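PDB 2PBE: aminoglycoside 6-adenylyltransferase from Bacillus subtilis, which adenylates streptomycin and streptidine at O-6, also accepting GTP with streptomycin, and so confers bacterial resistance to streptomycin. Local coordinates for residues Met163-Val168 with Thr247-Phe252; Phe216-Arg219 with Glu225-Glu228. All coordinates share one frame; numbering follows the deposited sequence.

Contact 1. Residues Met163-Val168 with Thr247-Phe252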
loop_
_atom_site.group_PDB
_atom_site.type_symbol
_atom_site.label_atom_id
_atom_site.label_comp_id
_atom_site.label_asym_id
_atom_site.label_seq_id
_atom_site.Cartn_x
_atom_site.Cartn_y
_atom_site.Cartn_z
HETATM N N MSE A 163 -12.437 2.099 -19.097
HETATM C CA MSE A 163 -12.143 2.965 -20.225
HETATM C C MSE A 163 -10.771 2.709 -20.803
HETATM O O MSE A 163 -10.644 2.430 -21.994
HETATM C CB MSE A 163 -12.268 4.436 -19.834
HETATM C CG MSE A 163 -12.055 5.421 -21.003
HETATM SE SE MSE A 163 -13.312 5.225 -22.515
HETATM C CE MSE A 163 -14.700 6.498 -22.010
ATOM N N VAL A 164 -9.742 2.807 -19.972
ATOM C CA VAL A 164 -8.395 2.609 -20.450
ATOM C C VAL A 164 -8.269 1.179 -20.956
ATOM O O VAL A 164 -7.434 0.856 -21.812
ATOM C CB VAL A 164 -7.396 2.873 -19.339
ATOM C CG1 VAL A 164 -5.987 2.545 -19.803
ATOM C CG2 VAL A 164 -7.499 4.337 -18.918
ATOM N N SER A 165 -9.127 0.325 -20.421
ATOM C CA SER A 165 -9.129 -1.068 -20.806
ATOM C C SER A 165 -9.384 -1.230 -22.307
ATOM O O SER A 165 -8.826 -2.136 -22.946
ATOM C CB SER A 165 -10.203 -1.802 -20.013
ATOM O OG SER A 165 -10.150 -3.172 -20.289
ATOM N N THR A 166 -10.218 -0.356 -22.874
ATOM C CA THR A 166 -10.526 -0.418 -24.307
ATOM C C THR A 166 -9.314 -0.060 -25.160
ATOM O O THR A 166 -9.242 -0.418 -26.340
ATOM C CB THR A 166 -11.648 0.536 -24.723
ATOM O OG1 THR A 166 -11.208 1.886 -24.556
ATOM C CG2 THR A 166 -12.892 0.285 -23.909
ATOM N N TYR A 167 -8.385 0.684 -24.567
ATOM C CA TYR A 167 -7.180 1.067 -25.281
ATOM C C TYR A 167 -6.352 -0.191 -25.487
ATOM O O TYR A 167 -5.721 -0.359 -26.519
ATOM C CB TYR A 167 -6.394 2.104 -24.484
ATOM C CG TYR A 167 -7.055 3.478 -24.321
ATOM C CD1 TYR A 167 -8.448 3.684 -24.560
ATOM C CD2 TYR A 167 -6.284 4.583 -23.876
ATOM C CE1 TYR A 167 -9.057 4.967 -24.356
ATOM C CE2 TYR A 167 -6.883 5.875 -23.675
ATOM C CZ TYR A 167 -8.264 6.049 -23.916
ATOM O OH TYR A 167 -8.830 7.279 -23.699
ATOM N N VAL A 168 -6.394 -1.091 -24.508
ATOM C CA VAL A 168 -5.653 -2.350 -24.580
ATOM C C VAL A 168 -6.281 -3.259 -25.643
ATOM O O VAL A 168 -5.596 -4.007 -26.354
ATOM C CB VAL A 168 -5.663 -3.078 -23.194
ATOM C CG1 VAL A 168 -4.819 -4.348 -23.237
ATOM C CG2 VAL A 168 -5.135 -2.123 -22.112
ATOM N N THR A 247 -8.133 -11.628 -17.568
ATOM C CA THR A 247 -7.888 -12.022 -16.183
ATOM C C THR A 247 -8.131 -10.807 -15.276
ATOM O O THR A 247 -8.743 -10.943 -14.224
ATOM C CB THR A 247 -6.455 -12.611 -16.024
ATOM O OG1 THR A 247 -6.380 -13.838 -16.760
ATOM C CG2 THR A 247 -6.109 -12.887 -14.546
ATOM N N CYS A 248 -7.666 -9.633 -15.693
ATOM C CA CYS A 248 -7.894 -8.406 -14.937
ATOM C C CYS A 248 -9.402 -8.146 -14.876
ATOM O O CYS A 248 -9.926 -7.681 -13.864
ATOM C CB CYS A 248 -7.198 -7.231 -15.605
ATOM S SG CYS A 248 -5.390 -7.354 -15.564
ATOM N N TYR A 249 -10.095 -8.451 -15.968
ATOM C CA TYR A 249 -11.549 -8.286 -16.038
ATOM C C TYR A 249 -12.213 -9.089 -14.934
ATOM O O TYR A 249 -12.963 -8.552 -14.110
ATOM C CB TYR A 249 -12.095 -8.787 -17.392
ATOM C CG TYR A 249 -12.032 -7.782 -18.518
ATOM C CD1 TYR A 249 -11.135 -6.681 -18.460
ATOM C CD2 TYR A 249 -12.870 -7.908 -19.656
ATOM C CE1 TYR A 249 -11.072 -5.736 -19.493
ATOM C CE2 TYR A 249 -12.822 -6.945 -20.718
ATOM C CZ TYR A 249 -11.914 -5.859 -20.622
ATOM O OH TYR A 249 -11.846 -4.903 -21.615
ATOM N N ALA A 250 -11.915 -10.387 -14.942
ATOM C CA ALA A 250 -12.462 -11.325 -13.975
ATOM C C ALA A 250 -12.219 -10.858 -12.552
ATOM O O ALA A 250 -13.125 -10.857 -11.725
ATOM C CB ALA A 250 -11.837 -12.685 -14.194
ATOM N N LEU A 251 -10.986 -10.442 -12.267
ATOM C CA LEU A 251 -10.650 -9.989 -10.932
ATOM C C LEU A 251 -11.251 -8.644 -10.568
ATOM O O LEU A 251 -11.565 -8.406 -9.406
ATOM C CB LEU A 251 -9.142 -9.944 -10.763
ATOM C CG LEU A 251 -8.524 -11.334 -10.615
ATOM C CD1 LEU A 251 -7.018 -11.250 -10.661
ATOM C CD2 LEU A 251 -8.984 -11.963 -9.292
ATOM N N PHE A 252 -11.422 -7.768 -11.553
ATOM C CA PHE A 252 -11.982 -6.457 -11.249
ATOM C C PHE A 252 -13.448 -6.554 -10.905
ATOM O O PHE A 252 -13.936 -5.801 -10.069
ATOM C CB PHE A 252 -11.826 -5.476 -12.419
ATOM C CG PHE A 252 -11.900 -4.042 -11.990
ATOM C CD1 PHE A 252 -10.835 -3.474 -11.277
ATOM C CD2 PHE A 252 -13.038 -3.259 -12.258
ATOM C CE1 PHE A 252 -10.888 -2.116 -10.822
ATOM C CE2 PHE A 252 -13.121 -1.888 -11.813
ATOM C CZ PHE A 252 -12.036 -1.321 -11.091
#
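M163 O receives two hydrogen bonds from T166, the residue just after S165, whose side chain meets Y249 across the contact. One comes from T166 OG1 to M163 O at 2.7 Å, the other from T166 N to the same M163 O at 3.0 Å. The hydroxyl lies nearly in line with the carbonyl, the angle at M163 O being 162°, and is thus paired within its own helix. One residue further on, Y167 N to V164 O (2.9 Å) keeps the same three-residue spacing.

Between the two segments, S165 and Y249 make the contact. Their CA atoms, the nearest pair of the two segments, are 9.0 Å apart, so the backbones do not touch and side chains must cross the gap. The phenol covers most of it. Y249 CG stands beside its backbone N and opposite the carbonyl carbon (chi1 -84°), a setting that carries the ring across to S165. S165 has OG anti to its own N and meets the ring at its edge, close to its plane. OG and OH are placed as hydrogen-bond partners, either able to donate, but S165 OG sits too close to the ring in the model for the length of this bond to carry weight.

The setting of Y249 is largely aromatic and aliphatic: its ring meets that of W162 at about 55°, and its side chain touches V169, I274 and T278. T166 also touches I274, so helix 270-283 packs against both segments. Judged by their CA traces, 163-168 and 247-252 run antiparallel, and with helices 177-204 and 270-283 they belong to a helical bundle, in which S165 and Y249 are a buried meeting point whose hydrogen bond remains doubtful.

Contact 2. Residues Phe216-Arg219 with Glu225-Glu228; sequences FMKR and EWEE
The backbone approaches most closely at K218 and W226, whose CA atoms are 6.6 Å apart, one on a short 3-10 turn closed by R219 N to F216 O and the other on helix 223-230. These two side chains account for the whole contact. K218 lies over one face of the W226 indole and at a slant to it, beginning at the pyrrole side, where K218 CG is 3.6 Å from W226 NE1. It continues past CE2 and CZ2, with K218 CD 3.8 Å from W226 CZ2, and reaches the six-membered ring. There K218 CE stands 3.4 Å from the ring centroid, only 8° off the normal, which is the geometry of a CH-pi contact. Up to that carbon the lysine is extended; the final torsion bends it (chi4 -49°), bringing the ammonium back over the ring instead of letting it run on past the rim. K218 NZ consequently lies 4.0 Å from the same centroid and 14° off the normal, a cation-pi contact over the face.

Both segments also pack on helix 177-204, through M217 from one and E225 and E228 from the other. E225 OE1 accepts a hydrogen bond from S222 N just before the helix, and R219 forms salt bridges with D11 and D15 of helix 6-19.

No hydrogen bond joins the two segments. Cohesion between them therefore rests on the indole face, which meets the methylene chain by dispersion and the charged end probably by electrostatic attraction to the pi cloud, an arrangement consistent with an exposed lysine, whose ammonium probably keeps part of its water.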
loop_
_atom_site.group_PDB
_atom_site.type_symbol
_atom_site.label_atom_id
_atom_site.label_comp_id
_atom_site.label_asym_id
_atom_site.label_seq_id
_atom_site.Cartn_x
_atom_site.Cartn_y
_atom_site.Cartn_z
ATOM N N PHE A 216 4.429 -2.139 -1.532
ATOM C CA PHE A 216 3.902 -2.650 -0.261
ATOM C C PHE A 216 2.706 -3.586 -0.364
ATOM O O PHE A 216 2.250 -4.129 0.636
ATOM C CB PHE A 216 3.510 -1.493 0.666
ATOM C CG PHE A 216 4.624 -0.554 0.988
ATOM C CD1 PHE A 216 5.890 -1.037 1.378
ATOM C CD2 PHE A 216 4.407 0.834 0.934
ATOM C CE1 PHE A 216 6.943 -0.148 1.714
ATOM C CE2 PHE A 216 5.446 1.756 1.267
ATOM C CZ PHE A 216 6.718 1.261 1.657
HETATM N N MSE A 217 2.203 -3.786 -1.573
HETATM C CA MSE A 217 1.035 -4.623 -1.767
HETATM C C MSE A 217 1.141 -6.092 -1.374
HETATM O O MSE A 217 0.130 -6.695 -0.973
HETATM C CB MSE A 217 0.553 -4.496 -3.215
HETATM C CG MSE A 217 -0.202 -3.204 -3.475
HETATM SE SE MSE A 217 -1.612 -2.876 -2.151
HETATM C CE MSE A 217 -3.101 -3.835 -2.950
ATOM N N LYS A 218 2.335 -6.672 -1.480
ATOM C CA LYS A 218 2.516 -8.072 -1.105
ATOM C C LYS A 218 2.314 -8.173 0.401
ATOM O O LYS A 218 1.972 -9.238 0.938
ATOM C CB LYS A 218 3.917 -8.568 -1.473
ATOM C CG LYS A 218 3.994 -10.065 -1.557
ATOM C CD LYS A 218 5.408 -10.525 -1.824
ATOM C CE LYS A 218 5.444 -11.992 -2.217
ATOM N NZ LYS A 218 4.648 -12.835 -1.267
ATOM N N ARG A 219 2.530 -7.047 1.070
ATOM C CA ARG A 219 2.390 -6.977 2.517
ATOM C C ARG A 219 0.972 -6.624 2.939
ATOM O O ARG A 219 0.754 -6.155 4.044
ATOM C CB ARG A 219 3.343 -5.930 3.081
ATOM C CG ARG A 219 3.741 -6.134 4.512
ATOM C CD ARG A 219 5.240 -6.153 4.559
ATOM N NE ARG A 219 5.788 -7.147 3.636
ATOM C CZ ARG A 219 5.588 -8.466 3.716
ATOM N NH1 ARG A 219 4.852 -8.988 4.697
ATOM N NH2 ARG A 219 6.083 -9.272 2.780
ATOM N N GLU A 225 -4.586 -13.868 -2.908
ATOM C CA GLU A 225 -4.737 -12.611 -3.621
ATOM C C GLU A 225 -3.497 -12.249 -4.413
ATOM O O GLU A 225 -3.597 -11.605 -5.451
ATOM C CB GLU A 225 -5.087 -11.493 -2.641
ATOM C CG GLU A 225 -6.299 -11.833 -1.759
ATOM C CD GLU A 225 -6.556 -10.817 -0.653
ATOM O OE1 GLU A 225 -5.608 -10.437 0.069
ATOM O OE2 GLU A 225 -7.724 -10.409 -0.484
ATOM N N TRP A 226 -2.325 -12.659 -3.932
ATOM C CA TRP A 226 -1.099 -12.349 -4.661
ATOM C C TRP A 226 -0.961 -13.279 -5.845
ATOM O O TRP A 226 -0.364 -12.930 -6.860
ATOM C CB TRP A 226 0.139 -12.493 -3.780
ATOM C CG TRP A 226 1.299 -11.690 -4.302
ATOM C CD1 TRP A 226 1.362 -10.311 -4.438
ATOM C CD2 TRP A 226 2.572 -12.188 -4.718
ATOM N NE1 TRP A 226 2.601 -9.925 -4.902
ATOM C CE2 TRP A 226 3.369 -11.045 -5.088
ATOM C CE3 TRP A 226 3.135 -13.480 -4.818
ATOM C CZ2 TRP A 226 4.706 -11.164 -5.546
ATOM C CZ3 TRP A 226 4.489 -13.604 -5.282
ATOM C CH2 TRP A 226 5.252 -12.440 -5.636
ATOM N N GLU A 227 -1.486 -14.483 -5.702
ATOM C CA GLU A 227 -1.419 -15.427 -6.794
ATOM C C GLU A 227 -2.360 -14.964 -7.897
ATOM O O GLU A 227 -2.070 -15.137 -9.079
ATOM C CB GLU A 227 -1.807 -16.826 -6.325
ATOM C CG GLU A 227 -0.653 -17.570 -5.675
ATOM C CD GLU A 227 -0.994 -19.009 -5.383
ATOM O OE1 GLU A 227 -1.883 -19.562 -6.074
ATOM O OE2 GLU A 227 -0.362 -19.584 -4.468
ATOM N N GLU A 228 -3.499 -14.388 -7.507
ATOM C CA GLU A 228 -4.463 -13.904 -8.482
ATOM C C GLU A 228 -3.838 -12.745 -9.229
ATOM O O GLU A 228 -3.954 -12.638 -10.448
ATOM C CB GLU A 228 -5.747 -13.422 -7.807
ATOM C CG GLU A 228 -6.476 -14.454 -6.996
ATOM C CD GLU A 228 -7.662 -13.855 -6.255
ATOM O OE1 GLU A 228 -7.527 -12.706 -5.776
ATOM O OE2 GLU A 228 -8.718 -14.531 -6.141
#

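How the contacts relate
The centres of contacts 1 and 2 are about 19 Å apart, yet the two meet directly: L251 CD1 of 247-252 packs at 3.4 Å against E228 O of 225-228. Helices 223-230 and 238-263, which carry these segments, are consecutive in the chain, and the E228 carboxylate links them again through a salt bridge to K254 and a hydrogen bond to Y255. Contact 1 is buried, its centre about 21 Å from that of the chain; contact 2 is a surface contact, its centre about 10 Å from the chain centre. Helix 177-204 touches side chains of all four segments, V164, V168, L251, F252, M217, E225 and E228 among them, whereas R219 and F216 of contact 2 reach helix 6-19.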